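Local structure of protein synthesis inhibitor I (Hordeum vulgare, 4FBC) at residues Phe92-Ser95 / Trp99-Leu102; Pro13-Thr18 / Asn37-Pro42; Ser184-Gly189 / Gly201-Glu206. The protein is a ribosome-inactivating protein of barley, built of a mixed sheet and many helices, that holds adenosine monophosphate in a pocket. The protein carries 3 engineered substitutions. All blocks are in the same frame, centred on the assembly; numbering follows the deposited sequence.

In the fold
Along the chain interaction 2 comes first, then interaction 1, then interaction 3. Interactions 1 and 2 reach the same mixed sheet. Interaction 2 lies at strand 16-20, one edge of that sheet, where helix 25-39 packs. Interaction 1 is the hairpin of strands 89-93 and 99-101 further across it. Their centres are about 21 Å apart and they do not touch. Interaction 3 sets helix 181-190 against the chain from strand 200-201 to helix 205-211. It lies about 27 Å from interaction 1 and 24 Å from interaction 2, between centres. Bound AMP is about 10 to 12 Å from the side chains of F92, L39 and I203, so the three contacts are set around the AMP site without lining it.

Interaction 1: residues Phe92-Ser95 / Trp99-Leu102; sequences FKSS and WWEL
F92 and W100 meet on one face of a beta hairpin, K93 and W99 on the other. The strands are antiparallel. F92 and W100 form the hydrogen-bonded pair. W100 N to F92 O is 2.8 Å and almost straight, and F92 N bonds to W100 O in return. K93 and W99 are the non-hydrogen-bonded pair.

The F92 ring turns one face to W100 CB. Its CG sits between the backbone N and the carbonyl carbon (chi1 65°), which turns the ring toward the neighbouring strand. W100 CB rests over that face, 3.7 Å from the ring centroid, a CH-pi contact. The five-membered ring of W100 is tilted only 20° from the F92 ring but slid aside, so the two barely overlap. The closest approach of the two side chains is F92 CE1 to W100 CD1, 3.4 Å. S94 comes to the edge of the same indole. Its OG accepts W100 NE1 at 3.0 Å, close to the ring plane. That OG also bonds to D96 in the turn, and R149 makes a cation-pi contact with W100.

On the other face the K93 chain is fully extended and runs across the W99 indole. K93 CB stands 3.7 Å from the centroid of the six-membered ring, only 3° off its normal. K93 CD then passes W99 NE1 at 3.8 Å. Both outer sides of the hairpin continue the mixed sheet: K93 pairs by backbone with T79 on one side, W99 with T111 on the other.

The chemistry differs on the two faces. W100 is buried, and its N-H is satisfied by S94, which helps fix the rotation of the indole. The lysine lends W99 its aliphatic part, through CH-pi and apolar contact.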
loop_
_atom_site.group_PDB
_atom_site.type_symbol
_atom_site.label_atom_id
_atom_site.label_comp_id
_atom_site.label_asym_id
_atom_site.label_seq_id
_atom_site.Cartn_x
_atom_site.Cartn_y
_atom_site.Cartn_z
ATOM N N PHE A 92 10.859 5.169 -6.726
ATOM C CA PHE A 92 10.314 6.525 -6.820
ATOM C C PHE A 92 11.179 7.371 -7.742
ATOM O O PHE A 92 12.385 7.157 -7.851
ATOM C CB PHE A 92 10.149 7.187 -5.448
ATOM C CG PHE A 92 11.441 7.441 -4.727
ATOM C CD1 PHE A 92 12.176 8.593 -4.970
ATOM C CD2 PHE A 92 11.907 6.537 -3.786
ATOM C CE1 PHE A 92 13.363 8.829 -4.304
ATOM C CE2 PHE A 92 13.093 6.769 -3.109
ATOM C CZ PHE A 92 13.819 7.913 -3.367
ATOM N N LYS A 93 10.555 8.333 -8.409
ATOM C CA LYS A 93 11.242 9.082 -9.452
ATOM C C LYS A 93 11.404 10.542 -9.039
ATOM O O LYS A 93 10.418 11.238 -8.803
ATOM C CB LYS A 93 10.448 8.967 -10.758
ATOM C CG LYS A 93 11.134 9.552 -11.978
ATOM C CD LYS A 93 10.212 9.440 -13.176
ATOM C CE LYS A 93 10.893 9.859 -14.464
ATOM N NZ LYS A 93 9.935 9.826 -15.616
ATOM N N SER A 94 12.651 10.999 -8.943
ATOM C CA SER A 94 12.944 12.374 -8.552
ATOM C C SER A 94 12.813 13.333 -9.738
ATOM O O SER A 94 12.625 12.901 -10.874
ATOM C CB SER A 94 14.335 12.469 -7.923
ATOM O OG SER A 94 15.338 11.931 -8.770
ATOM N N SER A 95 12.900 14.633 -9.469
ATOM C CA SER A 95 12.649 15.646 -10.499
ATOM C C SER A 95 13.661 15.656 -11.653
ATOM O O SER A 95 13.344 16.121 -12.752
ATOM C CB SER A 95 12.549 17.041 -9.869
ATOM O OG SER A 95 13.740 17.380 -9.187
ATOM N N TRP A 99 15.229 7.285 -11.421
ATOM C CA TRP A 99 14.488 6.271 -10.671
ATOM C C TRP A 99 15.348 5.727 -9.535
ATOM O O TRP A 99 16.474 5.253 -9.757
ATOM C CB TRP A 99 14.045 5.125 -11.586
ATOM C CG TRP A 99 12.742 5.379 -12.302
ATOM C CD1 TRP A 99 12.576 5.698 -13.618
ATOM C CD2 TRP A 99 11.424 5.331 -11.731
ATOM N NE1 TRP A 99 11.236 5.857 -13.902
ATOM C CE2 TRP A 99 10.510 5.630 -12.762
ATOM C CE3 TRP A 99 10.933 5.058 -10.452
ATOM C CZ2 TRP A 99 9.127 5.667 -12.546
ATOM C CZ3 TRP A 99 9.566 5.102 -10.237
ATOM C CH2 TRP A 99 8.677 5.399 -11.282
ATOM N N TRP A 100 14.821 5.823 -8.319
ATOM C CA TRP A 100 15.469 5.277 -7.139
ATOM C C TRP A 100 14.744 3.999 -6.753
ATOM O O TRP A 100 13.522 3.920 -6.862
ATOM C CB TRP A 100 15.416 6.288 -5.992
ATOM C CG TRP A 100 16.073 7.582 -6.343
ATOM C CD1 TRP A 100 15.491 8.671 -6.930
ATOM C CD2 TRP A 100 17.447 7.925 -6.134
ATOM N NE1 TRP A 100 16.421 9.672 -7.094
ATOM C CE2 TRP A 100 17.629 9.235 -6.618
ATOM C CE3 TRP A 100 18.542 7.244 -5.594
ATOM C CZ2 TRP A 100 18.865 9.882 -6.573
ATOM C CZ3 TRP A 100 19.763 7.890 -5.544
ATOM C CH2 TRP A 100 19.916 9.195 -6.029
ATOM N N GLU A 101 15.495 2.990 -6.331
ATOM C CA GLU A 101 14.892 1.720 -5.938
ATOM C C GLU A 101 15.221 1.348 -4.494
ATOM O O GLU A 101 16.231 1.785 -3.933
ATOM C CB GLU A 101 15.316 0.602 -6.883
ATOM C CG GLU A 101 16.809 0.346 -6.899
ATOM C CD GLU A 101 17.195 -0.695 -7.933
ATOM O OE1 GLU A 101 16.285 -1.361 -8.488
ATOM O OE2 GLU A 101 18.409 -0.850 -8.172
ATOM N N LEU A 102 14.356 0.527 -3.906
ATOM C CA LEU A 102 14.478 0.125 -2.513
ATOM C C LEU A 102 15.015 -1.295 -2.400
ATOM O O LEU A 102 15.168 -1.834 -1.293
ATOM C CB LEU A 102 13.119 0.226 -1.817
ATOM C CG LEU A 102 12.642 1.666 -1.672
ATOM C CD1 LEU A 102 11.139 1.714 -1.421
ATOM C CD2 LEU A 102 13.390 2.321 -0.525
#

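Interaction 2: residues Pro13-Thr18 / Asn37-Pro42; sequences PLFTAT and NKLRNP
F15 faces the end of helix 25-39 and carries the contact with K38 and L39. Just before it, L14 pairs by backbone with W64, so the chain already runs beside strand 64-70. A chi1 of 64° swings the F15 ring over toward the helix. K38 CB stands over the centre of one ring face, 3.6 Å from the centroid and 7° off the normal, a CH-pi contact. The extended lysine chain then slants across the ring, and K38 CD comes within 3.6 Å of F15 CD2. L39 meets the ring at its edge and in its plane, with L39 CD2 3.9 Å from F15 CE1. F65 also stacks with F15.

This is a helix packed on a sheet: strand 16-20 is an edge strand of the mixed sheet, and helix 25-39 follows it in the chain. T16 adds a polar link through its backbone. One water donates to T16 O at 2.8 Å and accepts from K38 NZ, at a distance so short that it is to be taken with caution. The lysine thus gives its carbons to F15 and its ammonium group to the water. Next along the strand, A17 touches F31 and I35 of the same helix.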
loop_
_atom_site.group_PDB
_atom_site.type_symbol
_atom_site.label_atom_id
_atom_site.label_comp_id
_atom_site.label_asym_id
_atom_site.label_seq_id
_atom_site.Cartn_x
_atom_site.Cartn_y
_atom_site.Cartn_z
ATOM N N PRO A 13 2.928 1.257 -16.283
ATOM C CA PRO A 13 1.950 1.023 -15.214
ATOM C C PRO A 13 0.587 0.607 -15.760
ATOM O O PRO A 13 0.185 1.080 -16.824
ATOM C CB PRO A 13 1.843 2.396 -14.539
ATOM C CG PRO A 13 2.205 3.376 -15.626
ATOM C CD PRO A 13 3.278 2.685 -16.416
ATOM N N LEU A 14 -0.108 -0.272 -15.044
ATOM C CA LEU A 14 -1.463 -0.666 -15.425
ATOM C C LEU A 14 -2.443 0.505 -15.289
ATOM O O LEU A 14 -3.439 0.581 -16.016
ATOM C CB LEU A 14 -1.926 -1.857 -14.581
ATOM C CG LEU A 14 -1.172 -3.148 -14.903
ATOM C CD1 LEU A 14 -1.343 -4.174 -13.800
ATOM C CD2 LEU A 14 -1.657 -3.709 -16.236
ATOM N N PHE A 15 -2.146 1.402 -14.351
ATOM C CA PHE A 15 -2.878 2.650 -14.173
ATOM C C PHE A 15 -2.040 3.620 -13.356
ATOM O O PHE A 15 -1.031 3.237 -12.751
ATOM C CB PHE A 15 -4.239 2.417 -13.491
ATOM C CG PHE A 15 -4.137 1.881 -12.087
ATOM C CD1 PHE A 15 -4.020 0.519 -11.864
ATOM C CD2 PHE A 15 -4.167 2.739 -10.994
ATOM C CE1 PHE A 15 -3.917 0.012 -10.584
ATOM C CE2 PHE A 15 -4.074 2.239 -9.693
ATOM C CZ PHE A 15 -3.952 0.878 -9.488
ATOM N N THR A 16 -2.457 4.881 -13.348
ATOM C CA THR A 16 -1.819 5.878 -12.506
ATOM C C THR A 16 -2.877 6.548 -11.637
ATOM O O THR A 16 -3.917 6.984 -12.140
ATOM C CB THR A 16 -1.060 6.933 -13.328
ATOM O OG1 THR A 16 0.020 6.299 -14.032
ATOM C CG2 THR A 16 -0.487 8.011 -12.416
ATOM N N ALA A 17 -2.623 6.602 -10.333
ATOM C CA ALA A 17 -3.483 7.349 -9.417
ATOM C C ALA A 17 -2.752 8.614 -9.003
ATOM O O ALA A 17 -1.572 8.570 -8.665
ATOM C CB ALA A 17 -3.835 6.504 -8.184
ATOM N N THR A 18 -3.449 9.747 -9.010
ATOM C CA THR A 18 -2.801 11.017 -8.725
ATOM C C THR A 18 -3.490 11.710 -7.557
ATOM O O THR A 18 -4.722 11.703 -7.459
ATOM C CB THR A 18 -2.803 11.935 -9.973
ATOM O OG1 THR A 18 -2.027 11.327 -11.014
ATOM C CG2 THR A 18 -2.208 13.298 -9.653
ATOM N N ASN A 37 -10.019 -0.006 -6.221
ATOM C CA ASN A 37 -10.925 -0.422 -7.283
ATOM C C ASN A 37 -10.163 -0.909 -8.517
ATOM O O ASN A 37 -10.505 -1.942 -9.093
ATOM C CB ASN A 37 -11.881 0.717 -7.652
ATOM C CG ASN A 37 -12.817 0.348 -8.790
ATOM O OD1 ASN A 37 -12.679 0.852 -9.904
ATOM N ND2 ASN A 37 -13.771 -0.541 -8.517
ATOM N N LYS A 38 -9.122 -0.181 -8.905
ATOM C CA LYS A 38 -8.331 -0.568 -10.069
ATOM C C LYS A 38 -7.431 -1.787 -9.836
ATOM O O LYS A 38 -7.033 -2.456 -10.797
ATOM C CB LYS A 38 -7.530 0.624 -10.601
ATOM C CG LYS A 38 -8.430 1.715 -11.192
ATOM C CD LYS A 38 -7.630 2.754 -11.952
ATOM C CE LYS A 38 -8.545 3.596 -12.836
ATOM N NZ LYS A 38 -7.771 4.637 -13.579
ATOM N N LEU A 39 -7.134 -2.089 -8.577
ATOM C CA LEU A 39 -6.291 -3.246 -8.230
ATOM C C LEU A 39 -7.072 -4.564 -8.146
ATOM O O LEU A 39 -6.487 -5.654 -8.202
ATOM C CB LEU A 39 -5.575 -3.001 -6.887
ATOM C CG LEU A 39 -4.421 -2.008 -6.827
ATOM C CD1 LEU A 39 -3.953 -1.792 -5.379
ATOM C CD2 LEU A 39 -3.275 -2.513 -7.700
ATOM N N ARG A 40 -8.392 -4.472 -8.024
ATOM C CA ARG A 40 -9.206 -5.610 -7.603
ATOM C C ARG A 40 -9.272 -6.721 -8.647
ATOM O O ARG A 40 -9.175 -6.479 -9.853
ATOM C CB ARG A 40 -10.642 -5.145 -7.289
ATOM C CG ARG A 40 -11.531 -5.067 -8.527
ATOM C CD ARG A 40 -12.772 -4.189 -8.380
ATOM N NE ARG A 40 -13.555 -4.232 -9.619
ATOM C CZ ARG A 40 -13.229 -3.631 -10.767
ATOM N NH1 ARG A 40 -12.125 -2.890 -10.871
ATOM N NH2 ARG A 40 -14.029 -3.751 -11.825
ATOM N N ASN A 41 -9.432 -7.942 -8.166
ATOM C CA ASN A 41 -9.858 -9.043 -9.016
ATOM C C ASN A 41 -11.381 -9.002 -9.102
ATOM O O ASN A 41 -12.068 -9.347 -8.138
ATOM C CB ASN A 41 -9.388 -10.374 -8.417
ATOM C CG ASN A 41 -9.769 -11.572 -9.276
ATOM O OD1 ASN A 41 -10.517 -11.444 -10.236
ATOM N ND2 ASN A 41 -9.242 -12.741 -8.933
ATOM N N PRO A 42 -11.922 -8.619 -10.270
ATOM C CA PRO A 42 -13.383 -8.457 -10.332
ATOM C C PRO A 42 -14.141 -9.763 -10.068
ATOM O O PRO A 42 -15.332 -9.718 -9.753
ATOM C CB PRO A 42 -13.631 -7.967 -11.774
ATOM C CG PRO A 42 -12.317 -7.414 -12.238
ATOM C CD PRO A 42 -11.265 -8.257 -11.538
HETATM O O HOH W 1 -6.402 5.708 -11.798
#

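Interaction 3: residues Ser184-Gly189 / Gly201-Glu206; sequences SGFVAG and GKIGNE
The F186 ring meets the 201-203 backbone with its far end. The 201-206 chain reaches this ring at its edge and places no atom over either face. At the edge, near the ring plane, lie G201 C and K202 N, with F186 CZ 3.6 Å from G201 C. K202 O approaches obliquely, 3.5 Å from F186 CZ. No hydrogen bond crosses the contact, so the ring meets peptide groups by van der Waals packing.

With chi1 at 172° the F186 ring swings out from helix 181-190 toward the extended chain. I203 meets it at about a right angle. Its CG2 lies 4.0 Å from F186 CE2, while the rest of the side chain leads away. G201 has no side chain, and its backbone lies close against the ring tip. K202 points away from the helix, and its NZ bonds to N131 O.

G204 is the N-cap residue of helix 205-211, so the ring packs just before a helix start. G201 pairs by backbone with L134, in the small antiparallel sheet of strands 134-135 and 200-201. L134 touches both F186 and I203. On helix 181-190, V187 packs on Y28 of helix 25-39 and M173 of helix 157-179, so helix 181-190 touches both of those helices through V187, and the 201-203 chain through F186.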
loop_
_atom_site.group_PDB
_atom_site.type_symbol
_atom_site.label_atom_id
_atom_site.label_comp_id
_atom_site.label_asym_id
_atom_site.label_seq_id
_atom_site.Cartn_x
_atom_site.Cartn_y
_atom_site.Cartn_z
ATOM N N SER A 184 -6.714 4.452 6.122
ATOM C CA SER A 184 -7.139 5.495 5.185
ATOM C C SER A 184 -8.089 6.469 5.880
ATOM O O SER A 184 -8.013 7.684 5.666
ATOM C CB SER A 184 -7.768 4.904 3.912
ATOM O OG SER A 184 -9.037 4.304 4.152
ATOM N N GLY A 185 -8.965 5.932 6.726
ATOM C CA GLY A 185 -9.879 6.763 7.494
ATOM C C GLY A 185 -9.131 7.655 8.480
ATOM O O GLY A 185 -9.482 8.825 8.661
ATOM N N PHE A 186 -8.113 7.095 9.133
ATOM C CA PHE A 186 -7.253 7.852 10.055
ATOM C C PHE A 186 -6.539 9.013 9.350
ATOM O O PHE A 186 -6.538 10.156 9.838
ATOM C CB PHE A 186 -6.241 6.908 10.728
ATOM C CG PHE A 186 -5.180 7.617 11.555
ATOM C CD1 PHE A 186 -5.428 7.964 12.875
ATOM C CD2 PHE A 186 -3.932 7.902 11.009
ATOM C CE1 PHE A 186 -4.449 8.609 13.641
ATOM C CE2 PHE A 186 -2.948 8.554 11.764
ATOM C CZ PHE A 186 -3.207 8.903 13.078
ATOM N N VAL A 187 -5.935 8.732 8.199
ATOM C CA VAL A 187 -5.283 9.776 7.426
ATOM C C VAL A 187 -6.297 10.813 6.919
ATOM O O VAL A 187 -6.030 12.013 6.949
ATOM C CB VAL A 187 -4.483 9.199 6.248
ATOM C CG1 VAL A 187 -3.943 10.320 5.373
ATOM C CG2 VAL A 187 -3.339 8.321 6.770
ATOM N N ALA A 188 -7.460 10.353 6.465
ATOM C CA ALA A 188 -8.491 11.270 5.979
ATOM C C ALA A 188 -8.895 12.208 7.108
ATOM O O ALA A 188 -9.232 13.370 6.870
ATOM C CB ALA A 188 -9.713 10.489 5.477
ATOM N N GLY A 189 -8.847 11.697 8.335
ATOM C CA GLY A 189 -9.238 12.459 9.512
ATOM C C GLY A 189 -8.258 13.548 9.890
ATOM O O GLY A 189 -8.615 14.479 10.621
ATOM N N GLY A 201 -0.806 13.234 13.513
ATOM C CA GLY A 201 -1.181 12.172 14.428
ATOM C C GLY A 201 -0.374 10.914 14.179
ATOM O O GLY A 201 0.239 10.761 13.125
ATOM N N LYS A 202 -0.367 10.021 15.165
ATOM C CA LYS A 202 0.323 8.743 15.047
ATOM C C LYS A 202 -0.683 7.603 15.211
ATOM O O LYS A 202 -1.663 7.720 15.955
ATOM C CB LYS A 202 1.460 8.654 16.082
ATOM C CG LYS A 202 2.509 9.743 15.906
ATOM C CD LYS A 202 3.643 9.677 16.929
ATOM C CE LYS A 202 4.688 10.756 16.629
ATOM N NZ LYS A 202 5.940 10.605 17.431
ATOM N N ILE A 203 -0.457 6.498 14.506
ATOM C CA ILE A 203 -1.380 5.369 14.596
ATOM C C ILE A 203 -1.262 4.680 15.952
ATOM O O ILE A 203 -0.206 4.719 16.594
ATOM C CB ILE A 203 -1.140 4.326 13.468
ATOM C CG1 ILE A 203 0.130 3.514 13.740
ATOM C CG2 ILE A 203 -1.085 4.999 12.096
ATOM C CD1 ILE A 203 0.468 2.529 12.634
ATOM N N GLY A 204 -2.342 4.045 16.390
ATOM C CA GLY A 204 -2.337 3.305 17.641
ATOM C C GLY A 204 -1.880 1.874 17.443
ATOM O O GLY A 204 -1.519 1.483 16.330
ATOM N N ASN A 205 -1.904 1.088 18.515
ATOM C CA ASN A 205 -1.426 -0.293 18.471
ATOM C C ASN A 205 -2.249 -1.238 17.600
ATOM O O ASN A 205 -1.689 -2.166 17.009
ATOM C CB ASN A 205 -1.312 -0.873 19.884
ATOM C CG ASN A 205 -0.130 -0.310 20.646
ATOM O OD1 ASN A 205 0.833 0.172 20.049
ATOM N ND2 ASN A 205 -0.201 -0.365 21.975
ATOM N N GLU A 206 -3.564 -1.023 17.536
ATOM C CA GLU A 206 -4.422 -1.865 16.696
ATOM C C GLU A 206 -4.047 -1.744 15.224
ATOM O O GLU A 206 -3.892 -2.758 14.535
ATOM C CB GLU A 206 -5.910 -1.524 16.886
ATOM C CG GLU A 206 -6.472 -1.826 18.271
ATOM C CD GLU A 206 -6.230 -0.705 19.265
ATOM O OE1 GLU A 206 -5.625 0.319 18.886
ATOM O OE2 GLU A 206 -6.647 -0.845 20.435
#